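Local structure of UPF0255 protein frsA (Vibrio vulnificus, 4I4C) at residues I358-L363 and Q375-F380; F46-N51 and A72-S77. The protein probably hydrolyses carboxylic esters, as a serine esterase of the FrsA family within the alpha/beta-hydrolase clan. One frame throughout, in Å; residues are numbered along the deposited sequence.

Interaction 1. Residues I358-L363 and Q375-F380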
ATOM      1  N   ILE A 358     -14.612   4.647  14.233  1.00 24.51           N
ATOM      2  CA  ILE A 358     -13.859   4.710  12.992  1.00 28.76           C
ATOM      3  C   ILE A 358     -13.781   6.150  12.505  1.00 30.14           C
ATOM      4  O   ILE A 358     -14.806   6.820  12.357  1.00 24.30           O
ATOM      5  CB  ILE A 358     -14.533   3.874  11.879  1.00 23.71           C
ATOM      6  CG1 ILE A 358     -14.705   2.422  12.324  1.00 25.55           C
ATOM      7  CG2 ILE A 358     -13.739   3.970  10.567  1.00 20.27           C
ATOM      8  CD1 ILE A 358     -15.616   1.618  11.435  1.00 18.89           C
ATOM      9  N   LEU A 359     -12.564   6.624  12.269  1.00 24.70           N
ATOM     10  CA  LEU A 359     -12.357   7.896  11.600  1.00 17.85           C
ATOM     11  C   LEU A 359     -12.049   7.585  10.147  1.00 20.68           C
ATOM     12  O   LEU A 359     -11.106   6.856   9.853  1.00 19.10           O
ATOM     13  CB  LEU A 359     -11.186   8.648  12.229  1.00 22.51           C
ATOM     14  CG  LEU A 359     -10.655   9.849  11.448  1.00 27.56           C
ATOM     15  CD1 LEU A 359     -11.686  10.955  11.424  1.00 24.96           C
ATOM     16  CD2 LEU A 359      -9.325  10.350  12.026  1.00 28.75           C
ATOM     17  N   ALA A 360     -12.844   8.144   9.244  1.00 19.33           N
ATOM     18  CA  ALA A 360     -12.773   7.803   7.836  1.00 18.00           C
ATOM     19  C   ALA A 360     -12.542   9.060   7.010  1.00 25.85           C
ATOM     20  O   ALA A 360     -13.402   9.940   6.935  1.00 24.36           O
ATOM     21  CB  ALA A 360     -14.048   7.088   7.402  1.00 17.06           C
ATOM     22  N   MET A 361     -11.365   9.145   6.399  1.00 20.64           N
ATOM     23  CA  MET A 361     -10.967  10.341   5.694  1.00 22.86           C
ATOM     24  C   MET A 361     -10.572  10.015   4.273  1.00 18.98           C
ATOM     25  O   MET A 361     -10.157   8.895   3.963  1.00 16.27           O
ATOM     26  CB  MET A 361      -9.761  10.974   6.394  1.00 22.90           C
ATOM     27  CG  MET A 361      -9.958  11.169   7.897  1.00 30.39           C
ATOM     28  SD  MET A 361      -8.477  11.713   8.769  1.00 27.62           S
ATOM     29  CE  MET A 361      -7.485  10.234   8.766  1.00 22.25           C
ATOM     30  N   SER A 362     -10.695  11.018   3.421  1.00 16.99           N
ATOM     31  CA  SER A 362     -10.067  11.001   2.115  1.00 17.95           C
ATOM     32  C   SER A 362      -9.873  12.446   1.707  1.00 21.29           C
ATOM     33  O   SER A 362     -10.490  13.345   2.291  1.00 22.26           O
ATOM     34  CB  SER A 362     -10.930  10.258   1.095  1.00 19.87           C
ATOM     35  OG  SER A 362     -12.046  11.046   0.717  1.00 25.97           O
ATOM     36  N   LEU A 363      -9.001  12.678   0.724  1.00 23.72           N
ATOM     37  CA  LEU A 363      -8.741  14.025   0.251  1.00 28.49           C
ATOM     38  C   LEU A 363      -9.869  14.487  -0.666  1.00 27.39           C
ATOM     39  O   LEU A 363     -10.477  13.680  -1.371  1.00 28.49           O
ATOM     40  CB  LEU A 363      -7.377  14.103  -0.455  1.00 29.56           C
ATOM     41  CG  LEU A 363      -6.118  14.254   0.409  1.00 23.21           C
ATOM     42  CD1 LEU A 363      -6.015  13.213   1.502  1.00 28.16           C
ATOM     43  CD2 LEU A 363      -4.856  14.234  -0.463  1.00 22.37           C
ATOM     44  N   GLN A 375     -18.702   8.911   4.605  1.00 19.67           N
ATOM     45  CA  GLN A 375     -19.917   9.207   5.356  1.00 25.28           C
ATOM     46  C   GLN A 375     -20.693   7.958   5.755  1.00 26.45           C
ATOM     47  O   GLN A 375     -21.194   7.868   6.877  1.00 29.21           O
ATOM     48  CB  GLN A 375     -20.825  10.129   4.550  1.00 36.67           C
ATOM     49  CG  GLN A 375     -20.633  11.587   4.875  1.00 40.53           C
ATOM     50  CD  GLN A 375     -21.492  12.468   4.006  1.00 45.27           C
ATOM     51  OE1 GLN A 375     -21.610  12.252   2.792  1.00 40.84           O
ATOM     52  NE2 GLN A 375     -22.108  13.465   4.619  1.00 41.63           N
ATOM     53  N   MET A 376     -20.797   7.004   4.834  1.00 33.33           N
ATOM     54  CA  MET A 376     -21.437   5.722   5.118  1.00 33.81           C
ATOM     55  C   MET A 376     -20.773   5.020   6.288  1.00 36.15           C
ATOM     56  O   MET A 376     -21.425   4.635   7.262  1.00 29.93           O
ATOM     57  CB  MET A 376     -21.349   4.813   3.903  1.00 35.96           C
ATOM     58  CG  MET A 376     -22.569   4.814   3.041  1.00 38.89           C
ATOM     59  SD  MET A 376     -22.682   3.284   2.108  1.00 48.71           S
ATOM     60  CE  MET A 376     -21.468   3.584   0.842  1.00 22.59           C
ATOM     61  N   VAL A 377     -19.463   4.840   6.173  1.00 38.38           N
ATOM     62  CA  VAL A 377     -18.696   4.183   7.219  1.00 35.88           C
ATOM     63  C   VAL A 377     -18.901   4.896   8.559  1.00 34.93           C
ATOM     64  O   VAL A 377     -19.131   4.253   9.583  1.00 29.40           O
ATOM     65  CB  VAL A 377     -17.188   4.125   6.855  1.00 27.92           C
ATOM     66  CG1 VAL A 377     -16.359   3.704   8.053  1.00 30.74           C
ATOM     67  CG2 VAL A 377     -16.964   3.174   5.682  1.00 21.30           C
ATOM     68  N   ALA A 378     -18.857   6.226   8.542  1.00 25.80           N
ATOM     69  CA  ALA A 378     -18.817   6.977   9.782  1.00 21.47           C
ATOM     70  C   ALA A 378     -20.128   6.857  10.528  1.00 35.20           C
ATOM     71  O   ALA A 378     -20.147   6.823  11.760  1.00 30.67           O
ATOM     72  CB  ALA A 378     -18.488   8.433   9.527  1.00 31.81           C
ATOM     73  N   PHE A 379     -21.220   6.786   9.778  1.00 39.55           N
ATOM     74  CA  PHE A 379     -22.527   6.708  10.402  1.00 49.79           C
ATOM     75  C   PHE A 379     -22.718   5.400  11.145  1.00 50.63           C
ATOM     76  O   PHE A 379     -23.376   5.373  12.182  1.00 46.36           O
ATOM     77  CB  PHE A 379     -23.663   6.890   9.400  1.00 55.50           C
ATOM     78  CG  PHE A 379     -25.011   6.939  10.053  1.00 61.56           C
ATOM     79  CD1 PHE A 379     -25.431   8.087  10.712  1.00 59.01           C
ATOM     80  CD2 PHE A 379     -25.841   5.828  10.051  1.00 63.98           C
ATOM     81  CE1 PHE A 379     -26.660   8.132  11.332  1.00 57.26           C
ATOM     82  CE2 PHE A 379     -27.078   5.868  10.671  1.00 58.86           C
ATOM     83  CZ  PHE A 379     -27.487   7.022  11.311  1.00 58.92           C
ATOM     84  N   PHE A 380     -22.137   4.322  10.619  1.00 45.55           N
ATOM     85  CA  PHE A 380     -22.324   3.004  11.215  1.00 46.62           C
ATOM     86  C   PHE A 380     -21.272   2.673  12.258  1.00 45.04           C
ATOM     87  O   PHE A 380     -21.052   1.507  12.576  1.00 52.17           O
ATOM     88  CB  PHE A 380     -22.404   1.931  10.135  1.00 43.22           C
ATOM     89  CG  PHE A 380     -23.651   2.026   9.311  1.00 45.58           C
ATOM     90  CD1 PHE A 380     -24.869   1.598   9.828  1.00 45.69           C
ATOM     91  CD2 PHE A 380     -23.620   2.574   8.040  1.00 45.34           C
ATOM     92  CE1 PHE A 380     -26.031   1.703   9.083  1.00 48.49           C
ATOM     93  CE2 PHE A 380     -24.778   2.678   7.287  1.00 47.88           C
ATOM     94  CZ  PHE A 380     -25.986   2.241   7.808  1.00 46.41           C
TER

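Interaction 2. Residues F46-N51 and A72-S77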
ATOM      1  N   PHE A  46      -2.151  10.456 -21.138  1.00 16.25           N
ATOM      2  CA  PHE A  46      -1.120  10.472 -20.094  1.00 15.31           C
ATOM      3  C   PHE A  46       0.285  10.186 -20.623  1.00 14.30           C
ATOM      4  O   PHE A  46       0.451   9.413 -21.573  1.00 17.20           O
ATOM      5  CB  PHE A  46      -1.467   9.482 -18.980  1.00 12.60           C
ATOM      6  CG  PHE A  46      -2.698   9.861 -18.193  1.00 21.02           C
ATOM      7  CD1 PHE A  46      -3.199  11.153 -18.243  1.00 17.53           C
ATOM      8  CD2 PHE A  46      -3.352   8.921 -17.405  1.00 17.51           C
ATOM      9  CE1 PHE A  46      -4.338  11.505 -17.513  1.00 27.73           C
ATOM     10  CE2 PHE A  46      -4.479   9.269 -16.676  1.00 18.27           C
ATOM     11  CZ  PHE A  46      -4.975  10.554 -16.738  1.00 21.29           C
ATOM     12  N   SER A  47       1.282  10.820 -19.998  1.00 13.34           N
ATOM     13  CA  SER A  47       2.701  10.723 -20.398  1.00 17.91           C
ATOM     14  C   SER A  47       3.426   9.585 -19.699  1.00 17.77           C
ATOM     15  O   SER A  47       4.627   9.384 -19.902  1.00 15.41           O
ATOM     16  CB  SER A  47       3.439  12.032 -20.046  1.00 17.95           C
ATOM     17  OG  SER A  47       3.074  13.085 -20.920  1.00 27.83           O
ATOM     18  N   TRP A  48       2.711   8.874 -18.830  1.00 15.07           N
ATOM     19  CA  TRP A  48       3.311   7.834 -18.023  1.00 16.58           C
ATOM     20  C   TRP A  48       2.369   6.653 -18.027  1.00 21.39           C
ATOM     21  O   TRP A  48       1.154   6.841 -18.051  1.00 20.23           O
ATOM     22  CB  TRP A  48       3.502   8.320 -16.576  1.00 11.34           C
ATOM     23  CG  TRP A  48       4.415   9.487 -16.433  1.00 23.10           C
ATOM     24  CD1 TRP A  48       4.057  10.803 -16.383  1.00 25.18           C
ATOM     25  CD2 TRP A  48       5.848   9.454 -16.301  1.00 26.54           C
ATOM     26  NE1 TRP A  48       5.173  11.589 -16.243  1.00 28.43           N
ATOM     27  CE2 TRP A  48       6.283  10.788 -16.185  1.00 28.51           C
ATOM     28  CE3 TRP A  48       6.799   8.427 -16.261  1.00 19.94           C
ATOM     29  CZ2 TRP A  48       7.629  11.125 -16.038  1.00 25.57           C
ATOM     30  CZ3 TRP A  48       8.140   8.764 -16.113  1.00 15.68           C
ATOM     31  CH2 TRP A  48       8.541  10.102 -16.007  1.00 23.59           C
ATOM     32  N   TYR A  49       2.925   5.443 -18.038  1.00 19.74           N
ATOM     33  CA  TYR A  49       2.124   4.221 -17.868  1.00 14.08           C
ATOM     34  C   TYR A  49       1.694   4.132 -16.406  1.00 20.70           C
ATOM     35  O   TYR A  49       0.494   4.112 -16.086  1.00 15.39           O
ATOM     36  CB  TYR A  49       2.934   2.983 -18.268  1.00 16.02           C
ATOM     37  CG  TYR A  49       2.465   1.709 -17.597  1.00 17.48           C
ATOM     38  CD1 TYR A  49       1.262   1.111 -17.948  1.00 20.21           C
ATOM     39  CD2 TYR A  49       3.236   1.106 -16.602  1.00 20.47           C
ATOM     40  CE1 TYR A  49       0.832  -0.067 -17.310  1.00 23.66           C
ATOM     41  CE2 TYR A  49       2.829  -0.055 -15.983  1.00 16.89           C
ATOM     42  CZ  TYR A  49       1.632  -0.636 -16.327  1.00 15.77           C
ATOM     43  OH  TYR A  49       1.242  -1.792 -15.682  1.00 19.33           O
ATOM     44  N   ARG A  50       2.685   4.112 -15.519  1.00 17.84           N
ATOM     45  CA  ARG A  50       2.423   4.144 -14.084  1.00 16.28           C
ATOM     46  C   ARG A  50       1.697   5.412 -13.661  1.00 14.26           C
ATOM     47  O   ARG A  50       1.902   6.466 -14.234  1.00 13.44           O
ATOM     48  CB  ARG A  50       3.743   4.044 -13.320  1.00 15.99           C
ATOM     49  CG  ARG A  50       4.349   2.667 -13.399  1.00 10.70           C
ATOM     50  CD  ARG A  50       5.798   2.699 -12.982  1.00 10.88           C
ATOM     51  NE  ARG A  50       6.432   1.384 -13.113  1.00 12.35           N
ATOM     52  CZ  ARG A  50       7.028   0.933 -14.220  1.00 16.50           C
ATOM     53  NH1 ARG A  50       7.042   1.666 -15.335  1.00 14.42           N
ATOM     54  NH2 ARG A  50       7.586  -0.269 -14.218  1.00 18.51           N
ATOM     55  N   ASN A  51       0.827   5.297 -12.661  1.00 21.19           N
ATOM     56  CA  ASN A  51       0.360   6.485 -11.974  1.00 19.88           C
ATOM     57  C   ASN A  51       1.486   6.958 -11.064  1.00 17.53           C
ATOM     58  O   ASN A  51       1.893   6.253 -10.147  1.00 18.57           O
ATOM     59  CB  ASN A  51      -0.919   6.221 -11.176  1.00 20.05           C
ATOM     60  CG  ASN A  51      -1.456   7.479 -10.500  1.00 25.69           C
ATOM     61  OD1 ASN A  51      -1.540   7.543  -9.280  1.00 26.50           O
ATOM     62  ND2 ASN A  51      -1.800   8.493 -11.296  1.00 18.84           N
ATOM     63  N   ALA A  72      13.864  12.190 -14.265  1.00 18.15           N
ATOM     64  CA  ALA A  72      14.465  12.820 -15.437  1.00 19.17           C
ATOM     65  C   ALA A  72      15.267  11.825 -16.274  1.00 21.95           C
ATOM     66  O   ALA A  72      15.146  11.810 -17.491  1.00 21.50           O
ATOM     67  CB  ALA A  72      15.321  14.012 -15.038  1.00 18.55           C
ATOM     68  N   ARG A  73      16.075  10.986 -15.633  1.00 17.51           N
ATOM     69  CA  ARG A  73      16.834   9.982 -16.384  1.00 16.49           C
ATOM     70  C   ARG A  73      15.891   8.992 -17.094  1.00 16.72           C
ATOM     71  O   ARG A  73      16.217   8.470 -18.158  1.00 19.22           O
ATOM     72  CB  ARG A  73      17.814   9.231 -15.475  1.00 20.60           C
ATOM     73  CG  ARG A  73      19.061  10.021 -15.059  1.00 19.92           C
ATOM     74  CD  ARG A  73      19.890   9.194 -14.085  1.00 18.34           C
ATOM     75  NE  ARG A  73      21.211   9.777 -13.842  1.00 23.41           N
ATOM     76  CZ  ARG A  73      22.301   9.499 -14.559  1.00 25.41           C
ATOM     77  NH1 ARG A  73      22.238   8.630 -15.557  1.00 21.80           N
ATOM     78  NH2 ARG A  73      23.461  10.076 -14.265  1.00 29.38           N
ATOM     79  N   ILE A  74      14.723   8.746 -16.497  1.00 15.00           N
ATOM     80  CA  ILE A  74      13.703   7.873 -17.076  1.00 15.23           C
ATOM     81  C   ILE A  74      13.008   8.553 -18.258  1.00 17.48           C
ATOM     82  O   ILE A  74      12.842   7.962 -19.330  1.00 14.87           O
ATOM     83  CB  ILE A  74      12.616   7.502 -16.029  1.00 18.48           C
ATOM     84  CG1 ILE A  74      13.162   6.513 -14.988  1.00 13.71           C
ATOM     85  CG2 ILE A  74      11.366   6.941 -16.727  1.00 15.19           C
ATOM     86  CD1 ILE A  74      12.205   6.294 -13.799  1.00 15.48           C
ATOM     87  N   ALA A  75      12.591   9.795 -18.054  1.00 18.36           N
ATOM     88  CA  ALA A  75      11.849  10.513 -19.089  1.00 17.98           C
ATOM     89  C   ALA A  75      12.745  11.021 -20.239  1.00 23.78           C
ATOM     90  O   ALA A  75      12.260  11.212 -21.356  1.00 26.80           O
ATOM     91  CB  ALA A  75      11.074  11.642 -18.483  1.00 16.80           C
ATOM     92  N   SER A  76      14.029  11.240 -19.952  1.00 18.28           N
ATOM     93  CA  SER A  76      15.003  11.742 -20.941  1.00 26.18           C
ATOM     94  C   SER A  76      15.581  10.667 -21.823  1.00 24.24           C
ATOM     95  O   SER A  76      16.308  10.970 -22.759  1.00 20.51           O
ATOM     96  CB  SER A  76      16.207  12.411 -20.256  1.00 17.47           C
ATOM     97  OG  SER A  76      15.867  13.689 -19.781  1.00 55.79           O
ATOM     98  N   SER A  77      15.320   9.413 -21.495  1.00 16.64           N
ATOM     99  CA  SER A  77      15.999   8.324 -22.168  1.00 18.64           C
ATOM    100  C   SER A  77      15.710   8.266 -23.669  1.00 25.69           C
ATOM    101  O   SER A  77      14.593   8.561 -24.118  1.00 20.85           O
ATOM    102  CB  SER A  77      15.678   6.994 -21.512  1.00 16.61           C
ATOM    103  OG  SER A  77      16.346   5.935 -22.172  1.00 22.86           O
TER

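Interaction 1. Residues I358-L363 and Q375-F380
Strand 358-363 presents Ile358 and Ala360 to Val377, on the last turn of helix 371-379. The backbones come closest at Ile358 CA and Ala378 CA, 6.3 Å apart. The residues in contact lie in the first half of the strand. The helix is ending here. A regular bond joins Phe379 N to Gln375 O at 3.1 Å, whereas the bonds made by Phe380 N are weak, and Phe380 is the first residue to leave helical geometry.

The side-chain contact is apolar and small, with 169 Å² buried in all. One methyl carries it: Val377 CG1. Its position anti to the backbone N (chi1 168°) carries it to the strand. There it meets Ile358 CG2 at 3.6 Å. The other branch of Ile358 reaches it too, with Ile358 CD1 4.0 Å from Val377 CG1. Ala360 CB adds a looser contact, 4.1 Å from Val377 CG1. The valine methyl is thus shared by two strand residues spaced i, i+2 on the same face of the sheet. The Ile358 and Val377 side chains cross at about a right angle.

All three residues are buried. Ile358 also touches Cys292, and Ala360 touches Ile294, both on the adjacent parallel strand 291-295. Val377 continues onto Ile299. Leu359 and Met361 point to the other face, where helix 394-413 lies against them. The contact lies within a beta-alpha-beta unit: helix 371-379 packs on strand 358-363 before the chain returns as the parallel strand 385-389, at the edge of the central sheet.

Interaction 2. Residues F46-N51 and A72-S77
Trp48 reaches from loop 46-51 to Ile74 and Ala75, on helix 64-75. The backbones stay well apart. Their nearest alpha carbons, Trp48 CA and Ala75 CA, are 9.0 Å from each other. The indole spans this gap.

From Trp48 CB the side chain starts beside the backbone N, with CG anti to the carbonyl carbon (chi1 -62°). A chi2 of 95° then sets the ring plane roughly across the CA-CB bond and sends the six-membered ring toward the helix. CB, CG and the pyrrole ring lie too far back to touch the helix. Within the benzene ring, Trp48 CE3 is still 4.8 Å from Ile74 CG2. The next atom, Trp48 CZ3, makes the contact, 3.8 Å from Ile74 CG2. This methyl comes in at the ring edge, near the ring plane. Trp48 CH2 then meets Ala75 CB at 3.9 Å, from an oblique direction. Two neighbouring carbons of the benzene ring, CZ3 and CH2, therefore each meet one methyl of consecutive helix residues. The Trp48 and Ile74 side chains cross at about a right angle.

The contact is apolar and slight, burying 101 Å² in all. On the helix side, Ser76 N bonds to Ala72 O at 2.8 Å, an i to i+4 bond that spans Ile74 and Ala75. Arg81 NH2 bonds to the carbonyls of Ile74 and Ser77.

Asp88 touches the Trp48 side chain and ties down the loop, binding Tyr49 N and forming a salt bridge with Arg50. Ile74 also packs on Trp98, Glu101 and Trp102. The tip of Trp48 thus joins the loop between helices 31-44 and 54-60 to helix 64-75, where that helix lies against helix 98-114.

How the interactions relate
The two contacts do not touch. Their centres are 35 Å apart and their nearest atoms about 12 Å. Interaction 1 belongs to the alpha/beta core, interaction 2 to the helical N-terminal part of the chain. Both are apolar, and none of their contacting residues lines a ligand pocket. Each has a nearby link to one. The loop between strand 358-363 and helix 371-379 carries Asp366, and Leu363 touches Tyr398; both Asp366 and Tyr398 line the polyether pocket. Loop 46-51 leads into helix 54-60, which gives Gln56, Trp59 and Gln60 to the same pocket. The pocket therefore draws on both parts of the chain.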